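Long-range contact in conserved lipoprotein, putative (Clostridium novyi, PDB 4L1N), which is of unknown function but is a putative lipoprotein of the DUF4652 family, which is grouped with the beta-propellers: residues A[179-184]-A[201-206]. Numbering follows the deposited sequence.
Sequences DKIDVQ and KTITVK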
loop_
_atom_site.group_PDB
_atom_site.type_symbol
_atom_site.label_atom_id
_atom_site.label_comp_id
_atom_site.label_asym_id
_atom_site.label_seq_id
_atom_site.Cartn_x
_atom_site.Cartn_y
_atom_site.Cartn_z
ATOM N N ASP A 179 -11.377 10.185 -11.723
ATOM C CA ASP A 179 -12.347 9.792 -10.708
ATOM C C ASP A 179 -12.520 8.268 -10.641
ATOM O O ASP A 179 -13.288 7.801 -9.809
ATOM C CB ASP A 179 -13.711 10.475 -10.988
ATOM C CG ASP A 179 -14.337 10.197 -12.361
ATOM O OD1 ASP A 179 -13.622 10.345 -13.395
ATOM O OD2 ASP A 179 -15.561 9.902 -12.410
ATOM N N LYS A 180 -11.827 7.493 -11.504
ATOM C CA LYS A 180 -11.983 6.026 -11.568
ATOM C C LYS A 180 -10.748 5.252 -11.135
ATOM O O LYS A 180 -9.631 5.607 -11.515
ATOM C CB LYS A 180 -12.321 5.566 -13.007
ATOM C CG LYS A 180 -13.472 6.282 -13.693
ATOM C CD LYS A 180 -14.804 5.566 -13.522
ATOM C CE LYS A 180 -15.961 6.473 -13.880
ATOM N NZ LYS A 180 -16.138 6.599 -15.358
ATOM N N ILE A 181 -10.958 4.125 -10.436
ATOM C CA ILE A 181 -9.880 3.223 -10.027
ATOM C C ILE A 181 -10.211 1.829 -10.534
ATOM O O ILE A 181 -11.302 1.348 -10.273
ATOM C CB ILE A 181 -9.607 3.224 -8.483
ATOM C CG1 ILE A 181 -9.434 4.654 -7.907
ATOM C CG2 ILE A 181 -8.425 2.339 -8.127
ATOM C CD1 ILE A 181 -9.471 4.755 -6.420
ATOM N N ASP A 182 -9.284 1.197 -11.272
ATOM C CA ASP A 182 -9.357 -0.193 -11.720
ATOM C C ASP A 182 -8.717 -1.046 -10.615
ATOM O O ASP A 182 -7.522 -0.905 -10.348
ATOM C CB ASP A 182 -8.602 -0.366 -13.052
ATOM C CG ASP A 182 -9.339 -0.064 -14.332
ATOM O OD1 ASP A 182 -10.487 0.405 -14.262
ATOM O OD2 ASP A 182 -8.769 -0.311 -15.409
ATOM N N VAL A 183 -9.505 -1.875 -9.930
ATOM C CA VAL A 183 -9.036 -2.671 -8.792
ATOM C C VAL A 183 -8.856 -4.139 -9.217
ATOM O O VAL A 183 -9.837 -4.752 -9.674
ATOM C CB VAL A 183 -10.039 -2.519 -7.610
ATOM C CG1 VAL A 183 -9.652 -3.364 -6.416
ATOM C CG2 VAL A 183 -10.207 -1.062 -7.192
ATOM N N GLN A 184 -7.610 -4.709 -9.075
ATOM C CA GLN A 184 -7.437 -6.121 -9.392
ATOM C C GLN A 184 -7.640 -6.936 -8.178
ATOM O O GLN A 184 -7.002 -6.702 -7.145
ATOM C CB GLN A 184 -6.097 -6.481 -10.020
ATOM C CG GLN A 184 -6.022 -6.098 -11.460
ATOM C CD GLN A 184 -6.617 -7.094 -12.379
ATOM O OE1 GLN A 184 -7.431 -6.746 -13.203
ATOM N NE2 GLN A 184 -6.185 -8.324 -12.307
ATOM N N LYS A 201 -12.262 -4.494 -11.336
ATOM C CA LYS A 201 -13.452 -3.755 -10.925
ATOM C C LYS A 201 -13.131 -2.310 -10.965
ATOM O O LYS A 201 -12.164 -1.885 -10.339
ATOM C CB LYS A 201 -13.945 -4.152 -9.510
ATOM C CG LYS A 201 -14.195 -5.653 -9.257
ATOM C CD LYS A 201 -15.252 -6.255 -10.146
ATOM C CE LYS A 201 -16.331 -6.954 -9.372
ATOM N NZ LYS A 201 -16.707 -8.227 -10.048
ATOM N N THR A 202 -13.921 -1.542 -11.698
ATOM C CA THR A 202 -13.744 -0.108 -11.795
ATOM C C THR A 202 -14.671 0.493 -10.766
ATOM O O THR A 202 -15.868 0.212 -10.786
ATOM C CB THR A 202 -13.967 0.338 -13.250
ATOM O OG1 THR A 202 -12.956 -0.294 -14.028
ATOM C CG2 THR A 202 -13.841 1.834 -13.453
ATOM N N ILE A 203 -14.112 1.266 -9.835
ATOM C CA ILE A 203 -14.849 1.982 -8.789
ATOM C C ILE A 203 -14.815 3.494 -9.094
ATOM O O ILE A 203 -13.857 3.976 -9.693
ATOM C CB ILE A 203 -14.353 1.660 -7.337
ATOM C CG1 ILE A 203 -12.849 1.942 -7.145
ATOM C CG2 ILE A 203 -14.719 0.226 -6.926
ATOM C CD1 ILE A 203 -12.368 1.941 -5.728
ATOM N N THR A 204 -15.869 4.231 -8.724
ATOM C CA THR A 204 -15.904 5.689 -8.888
ATOM C C THR A 204 -15.585 6.298 -7.491
ATOM O O THR A 204 -15.974 5.743 -6.457
ATOM C CB THR A 204 -17.229 6.156 -9.519
ATOM O OG1 THR A 204 -17.447 5.446 -10.728
ATOM C CG2 THR A 204 -17.202 7.580 -9.902
ATOM N N VAL A 205 -14.819 7.393 -7.461
ATOM C CA VAL A 205 -14.422 8.028 -6.197
ATOM C C VAL A 205 -14.743 9.519 -6.164
ATOM O O VAL A 205 -15.004 10.138 -7.200
ATOM C CB VAL A 205 -12.930 7.787 -5.855
ATOM C CG1 VAL A 205 -12.661 6.309 -5.582
ATOM C CG2 VAL A 205 -11.992 8.337 -6.933
ATOM N N LYS A 206 -14.723 10.085 -4.945
ATOM C CA LYS A 206 -14.918 11.524 -4.690
ATOM C C LYS A 206 -13.688 12.085 -3.940
ATOM O O LYS A 206 -13.003 11.312 -3.223
ATOM C CB LYS A 206 -16.219 11.797 -3.915
ATOM O OXT LYS A 206 -13.375 13.279 -4.131
#
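Ile181 and Ile203 face each other as a hydrogen-bonded antiparallel pair, Ile181 N giving its hydrogen to Ile203 O at 3.0 Å and Ile203 N returning one to Ile181 O at 2.8 Å. Val183 and Lys201 form the second such pair. Val205 N, bonded to Asp179 O at 2.8 Å, adds one more backbone bond beyond the strand ends, near the C-terminus of the chain.

On the face of Ile181, Val183 and Ile203, CB of Ile181 rests on CG1 of Ile203 at 3.7 Å. Ile203 holds CG1 between its backbone N and carbonyl carbon (chi1 56°), a setting that brings CD1 to 4.0 Å from Val183 CG2. Val205, just past the strand end, meets the Ile181 CD1 methyl through CG1 at 3.6 Å, nearly at right angles. Lys201 starts on this face, but its chain leads away from strand 180-184. On the other face Thr202 OG1 donates to Asp182 OD1 at 2.6 Å, from above the carboxylate plane (38° out of it), and the aliphatic part of Lys180 lies alongside Thr204.

These are the central and one outer strand of a three-stranded antiparallel sheet. Phe126, Tyr162 and strand 169-177 help bury Ile181 and Val183, whereas Ile203 and Val205 stay partly open to solvent. Backbone bonds thus set the register, apolar contacts join one face, and the hydroxyl-carboxylate bond ties the strands across the more exposed one.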